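Putative phosphoenolpyruvate-dependent sugar phosphotransferase system (PTS) permease (Klebsiella pneumoniae subsp. pneumoniae, PDB 3MTQ) is probably a cytoplasmic IIA-type phosphotransferase component that would relay phosphate from phosphoenolpyruvate during bacterial sugar uptake. Local coordinates at residues A[25-30]-A[93-98]. Residues are numbered along the deposited sequence; the frame is centred on the assembly and turned at random.
Sequences IFASHG and NEFVRF
F95 meets A27 and I25 where helix 90-96 packs on a face of the parallel sheet in the alpha/beta fold of the mannose-type EIIA family. Strand 22-29 lies inside the four-stranded parallel sheet (strand order 2-1-3-4): the backbone of I25 and A27 bonds to strand 79-84, and that of F26 to strand 50-55. The closest pair of CA atoms, A27 CA and F95 CA, is 9.3 Å apart, too far for backbone contact, and the F95 side chain makes the crossing. Followed outward, the F95 CB points toward the strand. The torsion about the CA-CB bond of F95 (chi1 -79°) sets CG anti to the carbonyl carbon and beside the backbone N, sending the ring across to the sheet. F95 CE2 lies 3.5 Å from A27 CB, and F95 CZ, the next ring atom, lies 3.9 Å from A27 CB. At the far end of the ring, F95 CZ is 4.5 Å from I25 CG2, a looser approach. Both methyls meet the ring obliquely. The same ring touches V82 and T84 of the neighbouring strand 79-84, as well as V67 of helix 63-72, which places it in a buried, largely apolar layer between sheet and helices. The alternation of the strand explains the selection: I25 and A27 turn their CB atoms toward the helix, whereas that of F26 points away. No hydrogen bond crosses between the segments; the join is wholly apolar, burying 104 Å² in total. Polar ties lie at the strand's end, where H29 ND1 bonds to D85 OD2 and H29 O to S39 OG of the second subunit. There S28 OG donates to G30 O at 2.7 Å, sitting 44° out of the carbonyl plane.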
loop_
_atom_site.group_PDB
_atom_site.type_symbol
_atom_site.label_atom_id
_atom_site.label_comp_id
_atom_site.label_asym_id
_atom_site.label_seq_id
_atom_site.Cartn_x
_atom_site.Cartn_y
_atom_site.Cartn_z
ATOM N N ILE A 25 4.818 -10.607 8.400
ATOM C CA ILE A 25 5.119 -10.993 7.030
ATOM C C ILE A 25 4.349 -10.010 6.123
ATOM O O ILE A 25 3.113 -9.780 6.306
ATOM C CB ILE A 25 4.696 -12.413 6.669
ATOM C CG1 ILE A 25 5.505 -13.455 7.422
ATOM C CG2 ILE A 25 4.793 -12.606 5.128
ATOM C CD1 ILE A 25 4.875 -14.854 7.368
ATOM N N PHE A 26 5.079 -9.368 5.236
ATOM C CA PHE A 26 4.476 -8.630 4.135
ATOM C C PHE A 26 4.554 -9.539 2.951
ATOM O O PHE A 26 5.670 -10.017 2.564
ATOM C CB PHE A 26 5.173 -7.314 3.766
ATOM C CG PHE A 26 5.242 -6.271 4.862
ATOM C CD1 PHE A 26 4.512 -6.368 6.053
ATOM C CD2 PHE A 26 6.025 -5.140 4.649
ATOM C CE1 PHE A 26 4.631 -5.380 7.028
ATOM C CE2 PHE A 26 6.119 -4.149 5.611
ATOM C CZ PHE A 26 5.431 -4.270 6.794
ATOM N N ALA A 27 3.389 -9.813 2.367
ATOM C CA ALA A 27 3.295 -10.716 1.231
ATOM C C ALA A 27 2.617 -10.078 0.021
ATOM O O ALA A 27 1.516 -9.552 0.094
ATOM C CB ALA A 27 2.642 -12.024 1.609
ATOM N N SER A 28 3.312 -10.076 -1.100
ATOM C CA SER A 28 2.783 -9.392 -2.304
ATOM C C SER A 28 3.093 -10.096 -3.618
ATOM O O SER A 28 4.049 -10.886 -3.716
ATOM C CB SER A 28 3.306 -7.943 -2.355
ATOM O OG SER A 28 4.723 -7.926 -2.681
ATOM N N HIS A 29 2.275 -9.771 -4.628
ATOM C CA HIS A 29 2.640 -9.983 -6.033
ATOM C C HIS A 29 3.821 -9.075 -6.299
ATOM O O HIS A 29 3.787 -7.881 -6.127
ATOM C CB HIS A 29 1.491 -9.612 -6.990
ATOM C CG HIS A 29 0.265 -10.469 -6.872
ATOM N ND1 HIS A 29 -0.668 -10.305 -5.865
ATOM C CD2 HIS A 29 -0.228 -11.427 -7.690
ATOM C CE1 HIS A 29 -1.651 -11.169 -6.039
ATOM N NE2 HIS A 29 -1.424 -11.846 -7.152
ATOM N N GLY A 30 4.961 -9.619 -6.713
ATOM C CA GLY A 30 6.028 -8.717 -7.026
ATOM C C GLY A 30 6.683 -8.066 -5.821
ATOM O O GLY A 30 6.488 -8.479 -4.670
ATOM N N ASN A 93 -4.770 -15.735 -1.021
ATOM C CA ASN A 93 -5.369 -17.076 -1.093
ATOM C C ASN A 93 -4.461 -18.140 -0.468
ATOM O O ASN A 93 -4.886 -18.986 0.285
ATOM C CB ASN A 93 -5.731 -17.483 -2.549
ATOM C CG ASN A 93 -6.853 -16.622 -3.185
ATOM O OD1 ASN A 93 -7.625 -15.956 -2.499
ATOM N ND2 ASN A 93 -6.934 -16.650 -4.515
ATOM N N GLU A 94 -3.173 -18.108 -0.797
ATOM C CA GLU A 94 -2.289 -19.095 -0.271
ATOM C C GLU A 94 -2.154 -19.068 1.261
ATOM O O GLU A 94 -1.788 -20.078 1.854
ATOM C CB GLU A 94 -0.906 -18.929 -0.941
ATOM C CG GLU A 94 -0.906 -19.311 -2.358
ATOM C CD GLU A 94 -1.147 -20.806 -2.542
ATOM O OE1 GLU A 94 -0.605 -21.627 -1.754
ATOM O OE2 GLU A 94 -1.901 -21.147 -3.460
ATOM N N PHE A 95 -2.491 -17.944 1.910
ATOM C CA PHE A 95 -2.331 -17.807 3.354
ATOM C C PHE A 95 -3.597 -18.149 4.137
ATOM O O PHE A 95 -3.519 -18.473 5.326
ATOM C CB PHE A 95 -1.896 -16.385 3.722
ATOM C CG PHE A 95 -0.440 -16.126 3.510
ATOM C CD1 PHE A 95 0.475 -16.526 4.457
ATOM C CD2 PHE A 95 0.012 -15.495 2.359
ATOM C CE1 PHE A 95 1.836 -16.301 4.255
ATOM C CE2 PHE A 95 1.351 -15.269 2.149
ATOM C CZ PHE A 95 2.270 -15.659 3.095
ATOM N N VAL A 96 -4.740 -18.142 3.455
ATOM C CA VAL A 96 -6.019 -18.463 4.089
ATOM C C VAL A 96 -6.007 -19.828 4.822
ATOM O O VAL A 96 -6.657 -20.002 5.855
ATOM C CB VAL A 96 -7.147 -18.321 3.036
ATOM C CG1 VAL A 96 -8.475 -18.937 3.475
ATOM C CG2 VAL A 96 -7.290 -16.848 2.684
ATOM N N ARG A 97 -5.185 -20.757 4.341
ATOM C CA ARG A 97 -5.136 -22.104 4.922
ATOM C C ARG A 97 -4.580 -22.094 6.338
ATOM O O ARG A 97 -4.854 -23.003 7.120
ATOM C CB ARG A 97 -4.295 -23.051 4.054
ATOM C CG ARG A 97 -2.975 -22.507 3.655
ATOM C CD ARG A 97 -1.898 -23.557 3.500
ATOM N NE ARG A 97 -2.408 -24.868 3.108
ATOM C CZ ARG A 97 -2.438 -25.361 1.870
ATOM N NH1 ARG A 97 -2.933 -26.589 1.666
ATOM N NH2 ARG A 97 -1.988 -24.657 0.839
ATOM N N PHE A 98 -3.766 -21.088 6.659
ATOM C CA PHE A 98 -3.114 -20.991 7.973
ATOM C C PHE A 98 -3.960 -20.413 9.086
ATOM O O PHE A 98 -3.507 -20.333 10.236
ATOM C CB PHE A 98 -1.806 -20.215 7.872
ATOM C CG PHE A 98 -0.836 -20.847 6.959
ATOM C CD1 PHE A 98 -0.032 -21.878 7.395
ATOM C CD2 PHE A 98 -0.752 -20.446 5.630
ATOM C CE1 PHE A 98 0.880 -22.482 6.520
ATOM C CE2 PHE A 98 0.149 -21.048 4.755
ATOM C CZ PHE A 98 0.960 -22.077 5.217
#